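Local coordinates for putative Transcriptional Regulator (Rhodococcus sp., PDB 2IA2), which probably binds DNA as a dimeric transcriptional regulator of the IclR family, through a winged helix-turn-helix domain joined to a GAF-like C-terminal domain, at residues R37-V42 against R55-L60. Numbering follows the deposited sequence.
Sequences RTLSDV and RFLLTL
Leu-57 sets its CD1 methyl against both CD1 of Leu-39 and the isopropyl group of Val-42, joining the two helices of the helix-turn-helix in a winged domain of the kind that binds DNA in this family. Helix 39-46 is the first of the pair and helix 50-63 the second, the likely recognition helix. Leu-39 slants across Leu-57, CD1 to CD1 at 3.6 Å. Its CB does not point straight at the partner, so a longer side chain is needed, with CG anti to the backbone N (chi1 -177°) carrying CD1 inward. Val-42, one turn on, already points toward Leu-57, and a short branched residue suffices: they meet tip to tip, Val-42 CG1 being 4.0 Å from Leu-57 CD1. Val-26 of helix 18-28 and Phe-73 of strand 72-75 also touch Leu-57.

Thr-38 is the N-cap of helix 39-46; its short hydroxyl reaches back to a first-turn N-H lacking a helical carbonyl partner, OG1 accepting from Asp-41 N at 3.1 Å. The long arm of Arg-37 brings NH1 to the acidic Asp-41 OD2, a salt bridge made from above the carboxylate plane. Within helix 50-63, Thr-59 OG1 bonds to Val-17 N of the second subunit and donates to Arg-55 O one turn earlier at 2.9 Å, on the opposite face of that carbonyl from Thr-59 N.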
loop_
_atom_site.group_PDB
_atom_site.type_symbol
_atom_site.label_atom_id
_atom_site.label_comp_id
_atom_site.label_asym_id
_atom_site.label_seq_id
_atom_site.Cartn_x
_atom_site.Cartn_y
_atom_site.Cartn_z
ATOM N N ARG A 37 17.635 -5.387 -18.478
ATOM C CA ARG A 37 18.824 -6.214 -18.270
ATOM C C ARG A 37 19.060 -7.186 -19.412
ATOM O O ARG A 37 18.086 -7.645 -20.036
ATOM C CB ARG A 37 18.710 -7.027 -16.971
ATOM C CG ARG A 37 18.758 -6.252 -15.653
ATOM C CD ARG A 37 18.865 -7.311 -14.584
ATOM N NE ARG A 37 18.814 -6.877 -13.202
ATOM C CZ ARG A 37 19.876 -6.678 -12.428
ATOM N NH1 ARG A 37 21.097 -6.762 -12.925
ATOM N NH2 ARG A 37 19.723 -6.332 -11.154
ATOM N N THR A 38 20.334 -7.497 -19.689
ATOM C CA THR A 38 20.653 -8.543 -20.680
ATOM C C THR A 38 20.471 -9.906 -20.006
ATOM O O THR A 38 20.413 -9.986 -18.760
ATOM C CB THR A 38 22.119 -8.504 -21.146
ATOM O OG1 THR A 38 22.944 -8.557 -19.977
ATOM C CG2 THR A 38 22.442 -7.243 -21.961
ATOM N N LEU A 39 20.383 -10.962 -20.809
ATOM C CA LEU A 39 20.463 -12.317 -20.288
ATOM C C LEU A 39 21.633 -12.556 -19.295
ATOM O O LEU A 39 21.421 -13.062 -18.202
ATOM C CB LEU A 39 20.492 -13.341 -21.438
ATOM C CG LEU A 39 20.498 -14.831 -21.067
ATOM C CD1 LEU A 39 19.321 -15.248 -20.144
ATOM C CD2 LEU A 39 20.534 -15.744 -22.288
ATOM N N SER A 40 22.862 -12.185 -19.648
ATOM C CA SER A 40 23.994 -12.434 -18.747
ATOM C C SER A 40 23.804 -11.663 -17.431
ATOM O O SER A 40 24.149 -12.156 -16.335
ATOM C CB SER A 40 25.327 -12.020 -19.382
ATOM O OG SER A 40 25.597 -12.834 -20.510
ATOM N N ASP A 41 23.262 -10.455 -17.537
ATOM C CA ASP A 41 23.086 -9.624 -16.364
ATOM C C ASP A 41 21.968 -10.137 -15.454
ATOM O O ASP A 41 22.074 -10.052 -14.241
ATOM C CB ASP A 41 22.848 -8.162 -16.759
ATOM C CG ASP A 41 22.979 -7.184 -15.567
ATOM O OD1 ASP A 41 24.023 -7.222 -14.830
ATOM O OD2 ASP A 41 22.048 -6.338 -15.395
ATOM N N VAL A 42 20.913 -10.681 -16.032
ATOM C CA VAL A 42 19.877 -11.335 -15.239
ATOM C C VAL A 42 20.460 -12.590 -14.569
ATOM O O VAL A 42 20.141 -12.856 -13.403
ATOM C CB VAL A 42 18.662 -11.764 -16.117
ATOM C CG1 VAL A 42 17.781 -12.738 -15.394
ATOM C CG2 VAL A 42 17.870 -10.565 -16.562
ATOM N N ARG A 55 15.543 -19.864 -19.692
ATOM C CA ARG A 55 14.316 -20.652 -19.549
ATOM C C ARG A 55 13.267 -19.858 -18.779
ATOM O O ARG A 55 12.121 -19.815 -19.189
ATOM C CB ARG A 55 14.567 -21.996 -18.853
ATOM C CG ARG A 55 15.266 -23.036 -19.737
ATOM C CD ARG A 55 15.233 -24.500 -19.116
ATOM N NE ARG A 55 13.898 -25.149 -19.136
ATOM C CZ ARG A 55 13.170 -25.476 -18.057
ATOM N NH1 ARG A 55 13.604 -25.224 -16.812
ATOM N NH2 ARG A 55 11.990 -26.066 -18.231
ATOM N N PHE A 56 13.659 -19.232 -17.677
ATOM C CA PHE A 56 12.713 -18.476 -16.890
ATOM C C PHE A 56 12.250 -17.203 -17.613
ATOM O O PHE A 56 11.046 -16.921 -17.676
ATOM C CB PHE A 56 13.278 -18.172 -15.489
ATOM C CG PHE A 56 13.607 -19.404 -14.734
ATOM C CD1 PHE A 56 14.926 -19.807 -14.579
ATOM C CD2 PHE A 56 12.588 -20.230 -14.256
ATOM C CE1 PHE A 56 15.229 -20.993 -13.935
ATOM C CE2 PHE A 56 12.890 -21.418 -13.606
ATOM C CZ PHE A 56 14.212 -21.809 -13.463
ATOM N N LEU A 57 13.207 -16.454 -18.149
ATOM C CA LEU A 57 12.907 -15.274 -18.927
ATOM C C LEU A 57 11.969 -15.609 -20.080
ATOM O O LEU A 57 11.027 -14.870 -20.337
ATOM C CB LEU A 57 14.167 -14.627 -19.465
ATOM C CG LEU A 57 14.933 -13.820 -18.430
ATOM C CD1 LEU A 57 16.333 -13.512 -18.987
ATOM C CD2 LEU A 57 14.139 -12.518 -18.007
ATOM N N LEU A 58 12.196 -16.713 -20.780
ATOM C CA LEU A 58 11.324 -16.990 -21.942
ATOM C C LEU A 58 9.930 -17.411 -21.516
ATOM O O LEU A 58 8.955 -17.155 -22.209
ATOM C CB LEU A 58 11.942 -18.003 -22.910
ATOM C CG LEU A 58 13.222 -17.553 -23.638
ATOM C CD1 LEU A 58 13.785 -18.667 -24.567
ATOM C CD2 LEU A 58 12.979 -16.245 -24.399
ATOM N N THR A 59 9.822 -18.010 -20.343
ATOM C CA THR A 59 8.503 -18.360 -19.838
ATOM C C THR A 59 7.800 -17.100 -19.464
ATOM O O THR A 59 6.670 -16.897 -19.859
ATOM C CB THR A 59 8.593 -19.353 -18.672
ATOM O OG1 THR A 59 9.259 -20.518 -19.159
ATOM C CG2 THR A 59 7.213 -19.765 -18.173
ATOM N N LEU A 60 8.476 -16.204 -18.754
ATOM C CA LEU A 60 7.864 -14.910 -18.403
ATOM C C LEU A 60 7.460 -14.052 -19.590
ATOM O O LEU A 60 6.443 -13.389 -19.551
ATOM C CB LEU A 60 8.774 -14.104 -17.457
ATOM C CG LEU A 60 8.991 -14.761 -16.105
ATOM C CD1 LEU A 60 10.172 -14.106 -15.341
ATOM C CD2 LEU A 60 7.708 -14.711 -15.277
#